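Long-range contact in oxidoreductase, short chain dehydrogenase/reductase family protein (Collinsella aerofaciens, PDB 5FYD), which reduces the 7-oxo group of 7-oxolithocholate with NADPH to give ursodeoxycholate, acting as a 7beta-hydroxysteroid dehydrogenase: residues V76-Y90 against Y126-N140. Numbering follows the deposited sequence.
Sequences VFAATEGLDMGFMSY and YMRIFAAQDRGAVIN
Phe77 CE1 packs 3.7 Å from Tyr126 CE2, while Thr80 OG1 lies in the Tyr126 ring plane and hydrogen-bonds its OH at 2.6 Å, a short hydroxyl suited to a buried phenol. Asp84 meets Arg135 end-on, planes 22° apart: OD1 takes NH2 at 2.8 Å and OD2 takes NH1, each through a syn lone pair; OD2 also accepts from Glu9 N, and NH1 donates to Tyr7 O. An asparagine here would probably leave the guanidinium without its countercharge and cost one of the paired bonds. Gln133 NE2 donates to Met85 O and Arg135 O, and a water joins Met85 N to Gln133 OE1, fixing the amide's rotation. Strands 85-90 and 136-140 pair in the parallel sheet of the Rossmann fold, helix 105-132 making the right-handed crossover: Ala137 N donates to Gly86 O, Met88 N to Ala137 O and Ile139 N to Met88 O. At Gly136 a CB would clash with Phe130 CD1. Phe87 shares a face with Ala137, its ring edge against Ile139 CD1. Met88, CG anti to the backbone N (chi1 -173°), brings SD obliquely to the Tyr126 ring, 3.8 Å from CD2, a Met-aromatic contact. Ser89 OG donates to Ile139 O, Tyr90 N to Asn140 OD1; Asn140 ND2 hydrogen-bonds Thr167 OG1.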
loop_
_atom_site.group_PDB
_atom_site.type_symbol
_atom_site.label_atom_id
_atom_site.label_comp_id
_atom_site.label_asym_id
_atom_site.label_seq_id
_atom_site.Cartn_x
_atom_site.Cartn_y
_atom_site.Cartn_z
ATOM N N VAL A 76 9.581 24.909 7.384
ATOM C CA VAL A 76 8.500 24.930 8.374
ATOM C C VAL A 76 8.707 26.062 9.392
ATOM O O VAL A 76 7.778 26.817 9.681
ATOM C CB VAL A 76 8.379 23.580 9.098
ATOM C CG1 VAL A 76 7.337 23.647 10.198
ATOM C CG2 VAL A 76 8.041 22.481 8.102
ATOM N N PHE A 77 9.913 26.174 9.937
ATOM C CA PHE A 77 10.176 27.190 10.949
ATOM C C PHE A 77 9.931 28.593 10.421
ATOM O O PHE A 77 9.445 29.476 11.169
ATOM C CB PHE A 77 11.611 27.129 11.490
ATOM C CG PHE A 77 12.032 25.774 12.012
ATOM C CD1 PHE A 77 11.114 24.823 12.442
ATOM C CD2 PHE A 77 13.377 25.465 12.061
ATOM C CE1 PHE A 77 11.555 23.577 12.894
ATOM C CE2 PHE A 77 13.826 24.238 12.517
ATOM C CZ PHE A 77 12.916 23.299 12.939
ATOM N N ALA A 78 10.304 28.823 9.161
ATOM C CA ALA A 78 10.080 30.143 8.555
ATOM C C ALA A 78 8.581 30.407 8.417
ATOM O O ALA A 78 8.128 31.532 8.690
ATOM C CB ALA A 78 10.794 30.270 7.211
ATOM N N ALA A 79 7.819 29.373 8.053
ATOM C CA ALA A 79 6.355 29.467 7.911
ATOM C C ALA A 79 5.624 29.774 9.214
ATOM O O ALA A 79 4.612 30.502 9.208
ATOM C CB ALA A 79 5.778 28.200 7.285
ATOM N N THR A 80 6.107 29.241 10.330
ATOM C CA THR A 80 5.432 29.485 11.611
ATOM C C THR A 80 5.960 30.645 12.448
ATOM O O THR A 80 5.390 30.950 13.486
ATOM C CB THR A 80 5.415 28.211 12.496
ATOM O OG1 THR A 80 6.744 27.906 12.923
ATOM C CG2 THR A 80 4.839 27.060 11.719
ATOM N N GLU A 81 7.044 31.285 12.025
ATOM C CA GLU A 81 7.632 32.370 12.813
ATOM C C GLU A 81 6.576 33.456 13.032
ATOM O O GLU A 81 5.873 33.805 12.111
ATOM C CB GLU A 81 8.836 32.970 12.082
ATOM C CG GLU A 81 9.575 34.053 12.860
ATOM C CD GLU A 81 10.683 34.702 12.052
ATOM O OE1 GLU A 81 10.802 34.405 10.841
ATOM O OE2 GLU A 81 11.439 35.522 12.620
ATOM N N GLY A 82 6.440 33.911 14.271
ATOM C CA GLY A 82 5.450 34.925 14.633
ATOM C C GLY A 82 4.058 34.422 14.999
ATOM O O GLY A 82 3.240 35.206 15.528
ATOM N N LEU A 83 3.769 33.147 14.730
ATOM C CA LEU A 83 2.525 32.519 15.176
ATOM C C LEU A 83 2.606 32.144 16.652
ATOM O O LEU A 83 3.653 31.731 17.143
ATOM C CB LEU A 83 2.205 31.262 14.366
ATOM C CG LEU A 83 2.088 31.365 12.851
ATOM C CD1 LEU A 83 1.810 30.003 12.256
ATOM C CD2 LEU A 83 1.031 32.364 12.395
ATOM N N ASP A 84 1.489 32.293 17.362
ATOM C CA ASP A 84 1.394 31.750 18.704
ATOM C C ASP A 84 1.152 30.246 18.570
ATOM O O ASP A 84 0.093 29.828 18.086
ATOM C CB ASP A 84 0.287 32.377 19.536
ATOM C CG ASP A 84 0.272 31.813 20.932
ATOM O OD1 ASP A 84 1.149 32.213 21.720
ATOM O OD2 ASP A 84 -0.566 30.938 21.238
ATOM N N MET A 85 2.155 29.454 18.953
ATOM C CA MET A 85 2.131 27.994 18.746
ATOM C C MET A 85 1.640 27.298 20.012
ATOM O O MET A 85 2.110 27.584 21.130
ATOM C CB MET A 85 3.522 27.469 18.378
ATOM C CG MET A 85 4.101 28.063 17.094
ATOM S SD MET A 85 3.071 27.783 15.654
ATOM C CE MET A 85 2.931 25.992 15.588
ATOM N N GLY A 86 0.687 26.392 19.836
ATOM C CA GLY A 86 0.186 25.573 20.956
ATOM C C GLY A 86 0.401 24.071 20.844
ATOM O O GLY A 86 0.375 23.368 21.862
ATOM N N PHE A 87 0.608 23.569 19.626
ATOM C CA PHE A 87 0.602 22.127 19.402
ATOM C C PHE A 87 1.517 21.740 18.266
ATOM O O PHE A 87 1.611 22.461 17.283
ATOM C CB PHE A 87 -0.815 21.642 19.072
ATOM C CG PHE A 87 -0.920 20.171 18.865
ATOM C CD1 PHE A 87 -0.985 19.313 19.961
ATOM C CD2 PHE A 87 -0.984 19.630 17.593
ATOM C CE1 PHE A 87 -1.077 17.941 19.785
ATOM C CE2 PHE A 87 -1.092 18.260 17.411
ATOM C CZ PHE A 87 -1.146 17.410 18.507
ATOM N N MET A 88 2.186 20.607 18.423
ATOM C CA MET A 88 2.917 19.982 17.322
ATOM C C MET A 88 2.662 18.485 17.328
ATOM O O MET A 88 2.613 17.870 18.391
ATOM C CB MET A 88 4.431 20.241 17.425
ATOM C CG MET A 88 5.248 19.773 16.220
ATOM S SD MET A 88 7.019 19.538 16.598
ATOM C CE MET A 88 7.012 17.884 17.227
ATOM N N SER A 89 2.492 17.907 16.142
ATOM C CA SER A 89 2.514 16.446 15.986
ATOM C C SER A 89 3.415 16.076 14.822
ATOM O O SER A 89 3.202 16.574 13.716
ATOM C CB SER A 89 1.126 15.855 15.734
ATOM O OG SER A 89 1.198 14.468 15.530
ATOM N N TYR A 90 4.377 15.183 15.069
ATOM C CA TYR A 90 5.165 14.597 14.001
ATOM C C TYR A 90 4.547 13.265 13.589
ATOM O O TYR A 90 4.559 12.308 14.370
ATOM C CB TYR A 90 6.623 14.425 14.395
ATOM C CG TYR A 90 7.506 14.309 13.180
ATOM C CD1 TYR A 90 7.939 15.455 12.540
ATOM C CD2 TYR A 90 7.874 13.093 12.656
ATOM C CE1 TYR A 90 8.735 15.413 11.427
ATOM C CE2 TYR A 90 8.675 13.024 11.528
ATOM C CZ TYR A 90 9.106 14.200 10.903
ATOM O OH TYR A 90 9.911 14.190 9.761
ATOM N N TYR A 126 10.276 23.349 18.360
ATOM C CA TYR A 126 8.998 23.650 19.008
ATOM C C TYR A 126 9.031 23.401 20.504
ATOM O O TYR A 126 8.357 24.129 21.244
ATOM C CB TYR A 126 7.816 23.015 18.257
ATOM C CG TYR A 126 7.724 23.645 16.891
ATOM C CD1 TYR A 126 7.181 24.911 16.723
ATOM C CD2 TYR A 126 8.249 23.009 15.783
ATOM C CE1 TYR A 126 7.157 25.524 15.478
ATOM C CE2 TYR A 126 8.236 23.610 14.541
ATOM C CZ TYR A 126 7.692 24.868 14.383
ATOM O OH TYR A 126 7.665 25.484 13.139
ATOM N N MET A 127 9.859 22.460 20.981
ATOM C CA MET A 127 10.057 22.332 22.425
ATOM C C MET A 127 10.689 23.572 23.058
ATOM O O MET A 127 10.311 23.958 24.173
ATOM C CB MET A 127 10.822 21.048 22.807
ATOM C CG MET A 127 9.920 19.809 22.845
ATOM S SD MET A 127 8.495 19.934 23.939
ATOM C CE MET A 127 9.312 20.396 25.463
ATOM N N ARG A 128 11.602 24.219 22.343
ATOM C CA ARG A 128 12.169 25.495 22.798
ATOM C C ARG A 128 11.100 26.555 22.959
ATOM O O ARG A 128 11.066 27.273 23.961
ATOM C CB ARG A 128 13.257 25.976 21.839
ATOM C CG ARG A 128 14.524 25.162 21.984
ATOM C CD ARG A 128 15.594 25.510 20.969
ATOM N NE ARG A 128 15.813 26.949 20.873
ATOM C CZ ARG A 128 15.788 27.663 19.745
ATOM N NH1 ARG A 128 15.578 27.086 18.546
ATOM N NH2 ARG A 128 15.983 28.982 19.814
ATOM N N ILE A 129 10.206 26.630 21.988
ATOM C CA ILE A 129 9.125 27.612 22.044
ATOM C C ILE A 129 8.179 27.274 23.199
ATOM O O ILE A 129 7.885 28.137 24.056
ATOM C CB ILE A 129 8.391 27.703 20.689
ATOM C CG1 ILE A 129 9.321 28.311 19.622
ATOM C CG2 ILE A 129 7.112 28.527 20.819
ATOM C CD1 ILE A 129 8.895 28.039 18.196
ATOM N N PHE A 130 7.711 26.020 23.239
ATOM C CA PHE A 130 6.752 25.611 24.249
ATOM C C PHE A 130 7.301 25.752 25.676
ATOM O O PHE A 130 6.586 26.213 26.573
ATOM C CB PHE A 130 6.254 24.180 24.034
ATOM C CG PHE A 130 5.525 23.950 22.741
ATOM C CD1 PHE A 130 4.683 24.906 22.167
ATOM C CD2 PHE A 130 5.633 22.718 22.102
ATOM C CE1 PHE A 130 3.997 24.639 20.986
ATOM C CE2 PHE A 130 4.976 22.466 20.908
ATOM C CZ PHE A 130 4.156 23.426 20.341
ATOM N N ALA A 131 8.558 25.375 25.874
ATOM C CA ALA A 131 9.172 25.439 27.200
ATOM C C ALA A 131 9.377 26.895 27.642
ATOM O O ALA A 131 9.148 27.204 28.817
ATOM C CB ALA A 131 10.490 24.681 27.222
ATOM N N ALA A 132 9.744 27.775 26.710
ATOM C CA ALA A 132 9.974 29.187 27.030
ATOM C C ALA A 132 8.694 29.903 27.480
ATOM O O ALA A 132 8.733 30.737 28.384
ATOM C CB ALA A 132 10.615 29.916 25.863
ATOM N N GLN A 133 7.564 29.554 26.883
ATOM C CA GLN A 133 6.264 30.112 27.277
ATOM C C GLN A 133 5.557 29.254 28.334
ATOM O O GLN A 133 4.454 29.582 28.781
ATOM C CB GLN A 133 5.379 30.322 26.038
ATOM C CG GLN A 133 4.949 29.054 25.315
ATOM C CD GLN A 133 4.343 29.293 23.954
ATOM O OE1 GLN A 133 4.623 30.293 23.281
ATOM N NE2 GLN A 133 3.533 28.351 23.517
ATOM N N ASP A 134 6.196 28.144 28.707
ATOM C CA ASP A 134 5.652 27.149 29.625
ATOM C C ASP A 134 4.213 26.770 29.277
ATOM O O ASP A 134 3.315 26.732 30.119
ATOM C CB ASP A 134 5.803 27.613 31.079
ATOM C CG ASP A 134 5.553 26.508 32.056
ATOM O OD1 ASP A 134 5.952 25.342 31.781
ATOM O OD2 ASP A 134 4.922 26.785 33.091
ATOM N N ARG A 135 3.995 26.502 27.996
ATOM C CA ARG A 135 2.686 26.213 27.508
ATOM C C ARG A 135 2.796 25.557 26.124
ATOM O O ARG A 135 3.484 26.085 25.255
ATOM C CB ARG A 135 1.902 27.530 27.451
ATOM C CG ARG A 135 0.656 27.478 26.608
ATOM C CD ARG A 135 -0.111 28.795 26.603
ATOM N NE ARG A 135 0.605 29.962 26.066
ATOM C CZ ARG A 135 0.667 30.345 24.782
ATOM N NH1 ARG A 135 0.133 29.613 23.817
ATOM N NH2 ARG A 135 1.311 31.472 24.460
ATOM N N GLY A 136 2.118 24.420 25.956
ATOM C CA GLY A 136 2.079 23.736 24.669
ATOM C C GLY A 136 1.860 22.253 24.762
ATOM O O GLY A 136 1.853 21.679 25.843
ATOM N N ALA A 137 1.716 21.615 23.609
ATOM C CA ALA A 137 1.546 20.172 23.588
ATOM C C ALA A 137 2.183 19.547 22.379
ATOM O O ALA A 137 2.191 20.140 21.296
ATOM C CB ALA A 137 0.082 19.837 23.635
ATOM N N VAL A 138 2.736 18.353 22.561
ATOM C CA VAL A 138 3.283 17.581 21.468
ATOM C C VAL A 138 2.726 16.172 21.567
ATOM O O VAL A 138 2.773 15.568 22.643
ATOM C CB VAL A 138 4.817 17.482 21.531
ATOM C CG1 VAL A 138 5.355 16.615 20.371
ATOM C CG2 VAL A 138 5.440 18.866 21.504
ATOM N N ILE A 139 2.210 15.650 20.461
ATOM C CA ILE A 139 1.897 14.213 20.355
ATOM C C ILE A 139 2.626 13.700 19.150
ATOM O O ILE A 139 2.304 14.078 18.041
ATOM C CB ILE A 139 0.384 13.935 20.196
ATOM C CG1 ILE A 139 -0.384 14.448 21.420
ATOM C CG2 ILE A 139 0.135 12.431 19.968
ATOM C CD1 ILE A 139 -1.896 14.391 21.249
ATOM N N ASN A 140 3.626 12.860 19.361
ATOM C CA ASN A 140 4.335 12.263 18.252
ATOM C C ASN A 140 3.846 10.844 18.030
ATOM O O ASN A 140 3.404 10.168 18.952
ATOM C CB ASN A 140 5.838 12.281 18.477
ATOM C CG ASN A 140 6.395 13.668 18.500
ATOM O OD1 ASN A 140 5.950 14.547 17.757
ATOM N ND2 ASN A 140 7.387 13.891 19.359
HETATM O O HOH W 1 4.284 30.626 20.584
#